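General negative regulator of transcription subunit 4 (Saccharomyces cerevisiae, PDB 5AIE) acts as the E3 ubiquitin-protein ligase of the CCR4-NOT complex, helping transfer ubiquitin from an E2 enzyme to substrate lysines through its zinc-binding RING domain. Local coordinates at residues 26-31 against 48-53. Numbering follows the deposited sequence.
Sequences CGYQIC and CPACRR. With ZN (zinc ion), chain D.
A zinc ion, not a hydrogen bond, joins residues 26-31 to 48-53: Cys26 gives one thiolate from residues 26-31, Cys48 and Cys51 two from residues 48-53, and Cys24 completes an all-cysteine site of the C4C4-type RING domain. The two loops lie before and after helix 32-40. Bond lengths are 2.4 Å from the ion to Cys26 SG and 2.3 Å to Cys51 SG, and Cys26 SG and Cys48 SG come to 3.6 Å of each other as two ligands of the same ion. Each of these two sulfurs also accepts a backbone N-H from two residues further on: Tyr28 N lies 3.4 Å from Cys26 SG, and Ala50 N reaches Cys48 SG in a similarly straight bond (160°). Such bonds probably soften the negative charge gathered on the thiolates.

Beside the metal, Tyr28 packs on residues 48-53. A chi1 of -164° swings the Tyr28 ring toward residues 49 and 50, where its CG is 3.8 Å from Ala50 CB. The Ala50 methyl sits over one face in a CH-pi contact, CB 4.3 Å from the ring centroid, while Cys48 SG approaches the ring obliquely. Replacing Tyr28 with an alanine would probably strip the Ala50 methyl and the Pro49 ring of their aromatic partner and open a gap next to the zinc site. The tyrosine also touches Pro8, and both it and Pro49 pack against apolar side chains of another protein chain, placing this patch at an intermolecular interface. Across the contact, Tyr28 and Pro49 side chains meet nearly at right angles, with Tyr28 CE2 3.7 Å from Pro49 CB.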
loop_
_atom_site.group_PDB
_atom_site.type_symbol
_atom_site.label_atom_id
_atom_site.label_comp_id
_atom_site.label_asym_id
_atom_site.label_seq_id
_atom_site.Cartn_x
_atom_site.Cartn_y
_atom_site.Cartn_z
ATOM N N CYS A 26 -13.312 -13.390 13.989
ATOM C CA CYS A 26 -13.366 -13.452 12.532
ATOM C C CYS A 26 -12.641 -14.684 11.996
ATOM O O CYS A 26 -12.962 -15.178 10.916
ATOM C CB CYS A 26 -12.766 -12.186 11.920
ATOM S SG CYS A 26 -10.986 -12.027 12.133
ATOM N N GLY A 27 -11.660 -15.169 12.749
ATOM C CA GLY A 27 -10.943 -16.373 12.371
ATOM C C GLY A 27 -9.546 -16.128 11.834
ATOM O O GLY A 27 -8.834 -17.072 11.485
ATOM N N TYR A 28 -9.151 -14.861 11.760
ATOM C CA TYR A 28 -7.823 -14.505 11.273
ATOM C C TYR A 28 -6.758 -14.917 12.287
ATOM O O TYR A 28 -6.775 -14.468 13.433
ATOM C CB TYR A 28 -7.743 -13.004 10.986
ATOM C CG TYR A 28 -6.559 -12.598 10.142
ATOM C CD1 TYR A 28 -6.481 -12.962 8.805
ATOM C CD2 TYR A 28 -5.524 -11.843 10.678
ATOM C CE1 TYR A 28 -5.403 -12.593 8.026
ATOM C CE2 TYR A 28 -4.441 -11.467 9.905
ATOM C CZ TYR A 28 -4.386 -11.846 8.579
ATOM O OH TYR A 28 -3.312 -11.474 7.804
ATOM N N GLN A 29 -5.834 -15.774 11.861
ATOM C CA GLN A 29 -4.830 -16.326 12.768
ATOM C C GLN A 29 -3.436 -15.741 12.553
ATOM O O GLN A 29 -2.936 -15.691 11.429
ATOM C CB GLN A 29 -4.769 -17.848 12.625
ATOM C CG GLN A 29 -6.005 -18.572 13.124
ATOM C CD GLN A 29 -5.844 -20.079 13.102
ATOM O OE1 GLN A 29 -5.810 -20.696 12.037
ATOM N NE2 GLN A 29 -5.737 -20.681 14.282
ATOM N N ILE A 30 -2.818 -15.304 13.645
ATOM C CA ILE A 30 -1.445 -14.810 13.624
ATOM C C ILE A 30 -0.646 -15.447 14.759
ATOM O O ILE A 30 -1.219 -16.075 15.648
ATOM C CB ILE A 30 -1.384 -13.276 13.753
ATOM C CG1 ILE A 30 -2.004 -12.825 15.077
ATOM C CG2 ILE A 30 -2.084 -12.608 12.577
ATOM C CD1 ILE A 30 -2.014 -11.325 15.265
ATOM N N CYS A 31 0.674 -15.283 14.727
ATOM C CA CYS A 31 1.539 -15.857 15.754
ATOM C C CYS A 31 1.311 -15.222 17.122
ATOM O O CYS A 31 0.736 -14.139 17.230
ATOM C CB CYS A 31 3.011 -15.713 15.365
ATOM S SG CYS A 31 3.689 -17.128 14.470
ATOM N N CYS A 48 -7.282 -6.467 15.127
ATOM C CA CYS A 48 -7.133 -7.499 14.105
ATOM C C CYS A 48 -6.849 -6.915 12.721
ATOM O O CYS A 48 -7.569 -6.035 12.252
ATOM C CB CYS A 48 -8.386 -8.374 14.049
ATOM S SG CYS A 48 -8.329 -9.670 12.790
ATOM N N PRO A 49 -5.793 -7.415 12.061
ATOM C CA PRO A 49 -5.384 -6.964 10.725
ATOM C C PRO A 49 -6.438 -7.218 9.648
ATOM O O PRO A 49 -6.298 -6.718 8.532
ATOM C CB PRO A 49 -4.124 -7.793 10.446
ATOM C CG PRO A 49 -3.618 -8.180 11.791
ATOM C CD PRO A 49 -4.842 -8.385 12.627
ATOM N N ALA A 50 -7.471 -7.985 9.976
ATOM C CA ALA A 50 -8.520 -8.301 9.015
ATOM C C ALA A 50 -9.730 -7.382 9.167
ATOM O O ALA A 50 -9.948 -6.493 8.344
ATOM C CB ALA A 50 -8.942 -9.756 9.155
ATOM N N CYS A 51 -10.512 -7.598 10.220
ATOM C CA CYS A 51 -11.768 -6.873 10.397
ATOM C C CYS A 51 -11.651 -5.698 11.364
ATOM O O CYS A 51 -12.662 -5.111 11.752
ATOM C CB CYS A 51 -12.863 -7.828 10.878
ATOM S SG CYS A 51 -12.609 -8.489 12.536
ATOM N N ARG A 52 -10.421 -5.369 11.751
ATOM C CA ARG A 52 -10.136 -4.217 12.610
ATOM C C ARG A 52 -10.855 -4.259 13.958
ATOM O O ARG A 52 -11.049 -3.224 14.595
ATOM C CB ARG A 52 -10.493 -2.914 11.886
ATOM C CG ARG A 52 -9.752 -2.707 10.579
ATOM C CD ARG A 52 -10.043 -1.335 9.998
ATOM N NE ARG A 52 -9.561 -0.265 10.865
ATOM C CZ ARG A 52 -8.337 0.251 10.803
ATOM N NH1 ARG A 52 -7.469 -0.204 9.910
ATOM N NH2 ARG A 52 -7.984 1.224 11.631
ATOM N N ARG A 53 -11.243 -5.453 14.393
ATOM C CA ARG A 53 -11.912 -5.604 15.679
ATOM C C ARG A 53 -10.882 -5.561 16.804
ATOM O O ARG A 53 -9.839 -6.210 16.725
ATOM C CB ARG A 53 -12.712 -6.909 15.727
ATOM C CG ARG A 53 -13.890 -6.892 16.694
ATOM C CD ARG A 53 -14.604 -8.237 16.724
ATOM N NE ARG A 53 -15.248 -8.560 15.451
ATOM C CZ ARG A 53 -16.563 -8.666 15.284
ATOM N NH1 ARG A 53 -17.382 -8.480 16.310
ATOM N NH2 ARG A 53 -17.060 -8.966 14.090
HETATM ZN ZN ZN D . -10.785 -9.855 13.045
#